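PDB 3L47: odorant binding protein (AGAP010409-PA), which probably binds small odorant molecules, as a secreted member of the PBP/GOBP family of insect odorant-binding proteins. Local coordinates for residues V37-V42 against L96-Y101. Residues are numbered along the deposited sequence; the frame is centred on the assembly and turned at random.
Sequences VTHCFV and LCERAY. With AU (gold ion), chain B.
C40 and C97 are joined by a disulfide, SG to SG 2.0 Å, and the pair illustrates how a covalent link can join two helices where they come close while neighbouring side chains pack beside it. The bridge turns through a chi3 of 100°, and the short axes of 37-42 and 96-101 cross steeply, approaching to 7.6 Å. One residue before and one turn beyond the cysteines, H39 meets Y101, and the histidine can be followed outward. Its CB lies 3.6 Å from the carbonyl O of C97. CG, beside the backbone N of H39 (chi1 -64°), lies against Y101 CB, which brings the imidazole between the tyrosine and a bound gold ion. ND1 coordinates that gold at 2.2 Å, and CE1, between the two nitrogens, is turned to the gold as well, whereas CD2 on the other branch rests over one face of the phenol ring, offset toward its rim. At the far end NE2 comes 3.6 Å from Y101 CD1 and is hydrogen-bonded to D34 OD1; in this crystal both ring nitrogens are thus held, which would restrict rotation of the imidazole. The two rings are inclined, their centroids 4.2 Å apart and their planes at 37°. T38 CG2 touches Y101 CE2 at 4.0 Å, and V42 CG2 reaches the edge of the same ring near its plane. The phenol hydroxyl is held by F32 O, tying helix 96-104 to the loop before helix 36-48. Helix-to-helix disulfides of this kind, here one of three, are characteristic of the compact, mainly helical fold of insect odorant-binding proteins.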
loop_
_atom_site.group_PDB
_atom_site.type_symbol
_atom_site.label_atom_id
_atom_site.label_comp_id
_atom_site.label_asym_id
_atom_site.label_seq_id
_atom_site.Cartn_x
_atom_site.Cartn_y
_atom_site.Cartn_z
ATOM N N VAL A 37 8.546 10.200 -3.203
ATOM C CA VAL A 37 7.513 10.837 -2.384
ATOM C C VAL A 37 6.322 9.902 -2.262
ATOM O O VAL A 37 5.862 9.614 -1.159
ATOM C CB VAL A 37 7.007 12.185 -2.987
ATOM C CG1 VAL A 37 5.683 12.616 -2.341
ATOM C CG2 VAL A 37 8.069 13.293 -2.873
ATOM N N THR A 38 5.826 9.423 -3.402
ATOM C CA THR A 38 4.656 8.547 -3.405
ATOM C C THR A 38 4.923 7.288 -2.607
ATOM O O THR A 38 4.047 6.833 -1.879
ATOM C CB THR A 38 4.161 8.198 -4.839
ATOM O OG1 THR A 38 3.581 9.365 -5.433
ATOM C CG2 THR A 38 3.119 7.093 -4.810
ATOM N N HIS A 39 6.133 6.750 -2.737
ATOM C CA HIS A 39 6.533 5.569 -1.987
ATOM C C HIS A 39 6.241 5.758 -0.499
ATOM O O HIS A 39 5.639 4.892 0.144
ATOM C CB HIS A 39 8.017 5.227 -2.199
ATOM C CG HIS A 39 8.363 4.844 -3.612
ATOM N ND1 HIS A 39 9.665 4.652 -4.037
ATOM C CD2 HIS A 39 7.588 4.647 -4.704
ATOM C CE1 HIS A 39 9.673 4.338 -5.319
ATOM N NE2 HIS A 39 8.423 4.328 -5.751
ATOM N N CYS A 40 6.641 6.902 0.037
ATOM C CA CYS A 40 6.474 7.176 1.460
ATOM C C CYS A 40 5.018 7.488 1.815
ATOM O O CYS A 40 4.528 7.105 2.871
ATOM C CB CYS A 40 7.412 8.301 1.907
ATOM S SG CYS A 40 9.190 7.848 1.965
ATOM N N PHE A 41 4.337 8.193 0.924
ATOM C CA PHE A 41 2.916 8.455 1.073
ATOM C C PHE A 41 2.100 7.167 1.174
ATOM O O PHE A 41 1.216 7.048 2.019
ATOM C CB PHE A 41 2.400 9.255 -0.111
ATOM C CG PHE A 41 0.945 9.583 -0.005
ATOM C CD1 PHE A 41 0.507 10.547 0.895
ATOM C CD2 PHE A 41 0.007 8.912 -0.782
ATOM C CE1 PHE A 41 -0.840 10.844 1.014
ATOM C CE2 PHE A 41 -1.351 9.203 -0.667
ATOM C CZ PHE A 41 -1.772 10.177 0.240
ATOM N N VAL A 42 2.400 6.214 0.296
ATOM C CA VAL A 42 1.743 4.916 0.300
ATOM C C VAL A 42 2.045 4.147 1.578
ATOM O O VAL A 42 1.133 3.602 2.187
ATOM C CB VAL A 42 2.088 4.081 -0.974
ATOM C CG1 VAL A 42 1.609 2.623 -0.840
ATOM C CG2 VAL A 42 1.460 4.730 -2.204
ATOM N N LEU A 96 12.579 1.764 3.690
ATOM C CA LEU A 96 11.254 1.351 4.144
ATOM C C LEU A 96 10.112 1.824 3.243
ATOM O O LEU A 96 9.106 1.123 3.072
ATOM C CB LEU A 96 11.029 1.829 5.570
ATOM C CG LEU A 96 12.068 1.229 6.510
ATOM C CD1 LEU A 96 11.788 1.647 7.936
ATOM C CD2 LEU A 96 12.091 -0.312 6.379
ATOM N N CYS A 97 10.259 3.010 2.674
ATOM C CA CYS A 97 9.220 3.535 1.799
ATOM C C CYS A 97 9.179 2.710 0.513
ATOM O O CYS A 97 8.110 2.406 -0.043
ATOM C CB CYS A 97 9.487 5.007 1.487
ATOM S SG CYS A 97 9.341 6.060 2.938
ATOM N N GLU A 98 10.363 2.349 0.047
ATOM C CA GLU A 98 10.451 1.593 -1.157
ATOM C C GLU A 98 9.947 0.189 -0.921
ATOM O O GLU A 98 9.365 -0.411 -1.817
ATOM C CB GLU A 98 11.882 1.544 -1.643
ATOM C CG GLU A 98 12.074 0.560 -2.759
ATOM C CD GLU A 98 13.296 0.891 -3.523
ATOM O OE1 GLU A 98 13.178 1.789 -4.393
ATOM O OE2 GLU A 98 14.367 0.293 -3.227
ATOM N N ARG A 99 10.184 -0.341 0.277
ATOM C CA ARG A 99 9.679 -1.666 0.620
ATOM C C ARG A 99 8.150 -1.708 0.632
ATOM O O ARG A 99 7.543 -2.630 0.103
ATOM C CB ARG A 99 10.207 -2.107 1.976
ATOM C CG ARG A 99 9.896 -3.550 2.303
ATOM C CD ARG A 99 10.180 -3.818 3.775
ATOM N NE ARG A 99 11.603 -3.661 4.091
ATOM C CZ ARG A 99 12.083 -3.588 5.329
ATOM N NH1 ARG A 99 11.250 -3.649 6.362
ATOM N NH2 ARG A 99 13.389 -3.454 5.538
ATOM N N ALA A 100 7.544 -0.705 1.253
ATOM C CA ALA A 100 6.104 -0.591 1.332
ATOM C C ALA A 100 5.488 -0.395 -0.043
ATOM O O ALA A 100 4.421 -0.939 -0.326
ATOM C CB ALA A 100 5.703 0.564 2.273
ATOM N N TYR A 101 6.144 0.388 -0.897
ATOM C CA TYR A 101 5.598 0.670 -2.225
ATOM C C TYR A 101 5.633 -0.584 -3.076
ATOM O O TYR A 101 4.718 -0.857 -3.862
ATOM C CB TYR A 101 6.364 1.784 -2.932
ATOM C CG TYR A 101 5.758 2.118 -4.277
ATOM C CD1 TYR A 101 6.215 1.501 -5.426
ATOM C CD2 TYR A 101 4.698 3.026 -4.395
ATOM C CE1 TYR A 101 5.667 1.781 -6.653
ATOM C CE2 TYR A 101 4.141 3.311 -5.622
ATOM C CZ TYR A 101 4.640 2.683 -6.752
ATOM O OH TYR A 101 4.129 2.936 -7.999
HETATM AU AU AU B . 11.280 5.229 -2.665
#